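Local structure of DNA polymerase III, beta subunit (Thermotoga maritima, 1VPK) at residues T265-S270 with V317-E322. The protein probably encircles DNA as a ring-shaped head-to-tail homodimer, tethering DNA polymerases and other proteins to it and so conferring processivity. Numbering follows the deposited sequence. Where two conformers were deposited one is given.
Sequences TKVVVS and VEVQKE
Val-268 N donates to Gln-320 O over 2.6 Å, with an N-H...O angle of 175°, and Val-267 CA adds a weak CA-H...O contact of 3.3 Å to the same Gln-320 O. The motif is an antiparallel beta pairing in the C-terminal domain, where strand 320-323 forms the outer edge of a sheet, within this chain, and strand 265-270 is bonded on its other side to strand 346-351. Lys-266/Glu-322 and Val-268/Gln-320 are hydrogen-bonded pairs, Lys-266 O accepting from Glu-322 N at 2.9 Å; Val-267/Lys-321, between them, is a non-hydrogen-bonded pair.

The two sheet faces differ in character. One carries Val-267 and the aliphatic part of Lys-321; beyond it Val-319 joins the buried side. Beta-branched valines suit extended backbone and fill this apolar layer: Val-267 CG1 meets Val-319 CB at 3.8 Å, and Val-319 CG1 reaches Val-269 CG2 at 3.9 Å, the side chains crossing at a slant. Lys-321 suits this place because its methylenes pack, Lys-321 CG lying 4.1 Å from Val-267 CG2, while its bent chain carries NZ to salt bridges with Glu-298 and Asp-325 and a hydrogen bond to Gly-323 O, which would balance its charge.

On the other, more open face the polar Lys-266, Gln-320 and Glu-322 are well placed, and the partly exposed Val-268 suits the extended strand by its beta-branched shape. Here Lys-266 and Glu-322 run side by side in the same direction, yet their charged atoms do not touch; Lys-266 NZ makes instead a salt bridge with Glu-348 and a hydrogen bond to Asn-350 OD1 on strand 346-351. The Lys-266 chain leaves the backbone extended (chi1 -177°) and bends at chi3 and chi4, which turns NZ aside while Lys-266 CE stands 3.4 Å from Glu-322 OE1.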
loop_
_atom_site.group_PDB
_atom_site.type_symbol
_atom_site.label_atom_id
_atom_site.label_comp_id
_atom_site.label_asym_id
_atom_site.label_seq_id
_atom_site.Cartn_x
_atom_site.Cartn_y
_atom_site.Cartn_z
ATOM N N THR A 265 33.789 11.704 -17.775
ATOM C CA THR A 265 33.807 10.828 -16.616
ATOM C C THR A 265 32.813 9.663 -16.830
ATOM O O THR A 265 31.676 9.871 -17.242
ATOM C CB THR A 265 33.420 11.616 -15.355
ATOM O OG1 THR A 265 34.247 12.788 -15.243
ATOM C CG2 THR A 265 33.579 10.774 -14.133
ATOM N N LYS A 266 33.275 8.442 -16.579
ATOM C CA LYS A 266 32.414 7.263 -16.585
ATOM C C LYS A 266 32.583 6.494 -15.279
ATOM O O LYS A 266 33.685 6.245 -14.865
ATOM C CB LYS A 266 32.831 6.353 -17.740
ATOM C CG LYS A 266 31.942 5.125 -17.891
ATOM C CD LYS A 266 32.565 4.104 -18.819
ATOM C CE LYS A 266 32.708 4.640 -20.239
ATOM N NZ LYS A 266 31.357 4.719 -20.833
ATOM N N VAL A 267 31.478 6.118 -14.658
ATOM C CA VAL A 267 31.481 5.375 -13.418
ATOM C C VAL A 267 30.717 4.060 -13.636
ATOM O O VAL A 267 29.617 4.051 -14.189
ATOM C CB VAL A 267 30.792 6.199 -12.344
ATOM C CG1 VAL A 267 30.503 5.410 -11.171
ATOM C CG2 VAL A 267 31.656 7.383 -11.932
ATOM N N VAL A 268 31.346 2.947 -13.285
ATOM C CA VAL A 268 30.656 1.661 -13.270
ATOM C C VAL A 268 30.435 1.318 -11.820
ATOM O O VAL A 268 31.353 1.368 -11.004
ATOM C CB VAL A 268 31.447 0.574 -14.025
ATOM C CG1 VAL A 268 30.755 -0.785 -13.925
ATOM C CG2 VAL A 268 31.618 0.976 -15.469
ATOM N N VAL A 269 29.203 0.956 -11.498
ATOM C CA VAL A 269 28.800 0.776 -10.116
ATOM C C VAL A 269 27.657 -0.235 -10.074
ATOM O O VAL A 269 26.855 -0.296 -10.994
ATOM C CB VAL A 269 28.400 2.141 -9.482
ATOM C CG1 VAL A 269 27.204 2.750 -10.163
ATOM C CG2 VAL A 269 28.143 2.015 -7.970
ATOM N N SER A 270 27.614 -1.029 -9.002
ATOM C CA SER A 270 26.545 -2.005 -8.765
ATOM C C SER A 270 25.184 -1.289 -8.663
ATOM O O SER A 270 25.064 -0.266 -8.012
ATOM C CB SER A 270 26.841 -2.845 -7.496
ATOM O OG SER A 270 25.627 -3.273 -6.925
ATOM N N VAL A 317 30.823 4.983 -1.728
ATOM C CA VAL A 317 30.685 3.687 -2.395
ATOM C C VAL A 317 31.804 3.425 -3.376
ATOM O O VAL A 317 32.299 4.360 -4.019
ATOM C CB VAL A 317 29.318 3.500 -3.076
ATOM C CG1 VAL A 317 28.210 3.777 -2.068
ATOM C CG2 VAL A 317 29.138 4.349 -4.278
ATOM N N GLU A 318 32.189 2.160 -3.481
ATOM C CA GLU A 318 33.256 1.723 -4.393
ATOM C C GLU A 318 32.781 1.701 -5.820
ATOM O O GLU A 318 31.709 1.202 -6.117
ATOM C CB GLU A 318 33.755 0.331 -4.025
ATOM C CG GLU A 318 34.477 0.283 -2.733
ATOM C CD GLU A 318 34.840 -1.128 -2.323
ATOM O OE1 GLU A 318 34.620 -2.076 -3.120
ATOM O OE2 GLU A 318 35.338 -1.278 -1.183
ATOM N N VAL A 319 33.602 2.225 -6.737
ATOM C CA VAL A 319 33.189 2.348 -8.137
ATOM C C VAL A 319 34.416 2.082 -8.977
ATOM O O VAL A 319 35.527 2.198 -8.475
ATOM C CB VAL A 319 32.638 3.739 -8.516
ATOM C CG1 VAL A 319 31.426 4.106 -7.713
ATOM C CG2 VAL A 319 33.697 4.834 -8.416
ATOM N N GLN A 320 34.195 1.694 -10.232
ATOM C CA GLN A 320 35.229 1.789 -11.233
ATOM C C GLN A 320 34.971 3.040 -12.058
ATOM O O GLN A 320 33.866 3.211 -12.596
ATOM C CB GLN A 320 35.225 0.539 -12.082
ATOM C CG GLN A 320 35.607 -0.730 -11.297
ATOM C CD GLN A 320 37.037 -0.771 -10.863
ATOM O OE1 GLN A 320 37.961 -0.422 -11.610
ATOM N NE2 GLN A 320 37.253 -1.203 -9.626
ATOM N N LYS A 321 35.953 3.944 -12.106
ATOM C CA LYS A 321 35.810 5.259 -12.740
ATOM C C LYS A 321 36.947 5.547 -13.770
ATOM O O LYS A 321 38.110 5.370 -13.472
ATOM C CB LYS A 321 35.812 6.319 -11.639
ATOM C CG LYS A 321 35.699 7.773 -12.104
ATOM C CD LYS A 321 37.073 8.364 -12.454
ATOM C CE LYS A 321 37.401 9.633 -11.713
ATOM N NZ LYS A 321 38.863 9.942 -11.940
ATOM N N GLU A 322 36.564 5.966 -14.971
ATOM C CA GLU A 322 37.469 6.435 -16.029
ATOM C C GLU A 322 37.282 7.955 -16.170
ATOM O O GLU A 322 36.187 8.438 -16.071
ATOM C CB GLU A 322 37.025 5.875 -17.390
ATOM C CG GLU A 322 37.147 4.400 -17.567
ATOM C CD GLU A 322 36.970 3.944 -19.002
ATOM O OE1 GLU A 322 36.028 4.380 -19.698
ATOM O OE2 GLU A 322 37.761 3.111 -19.418
#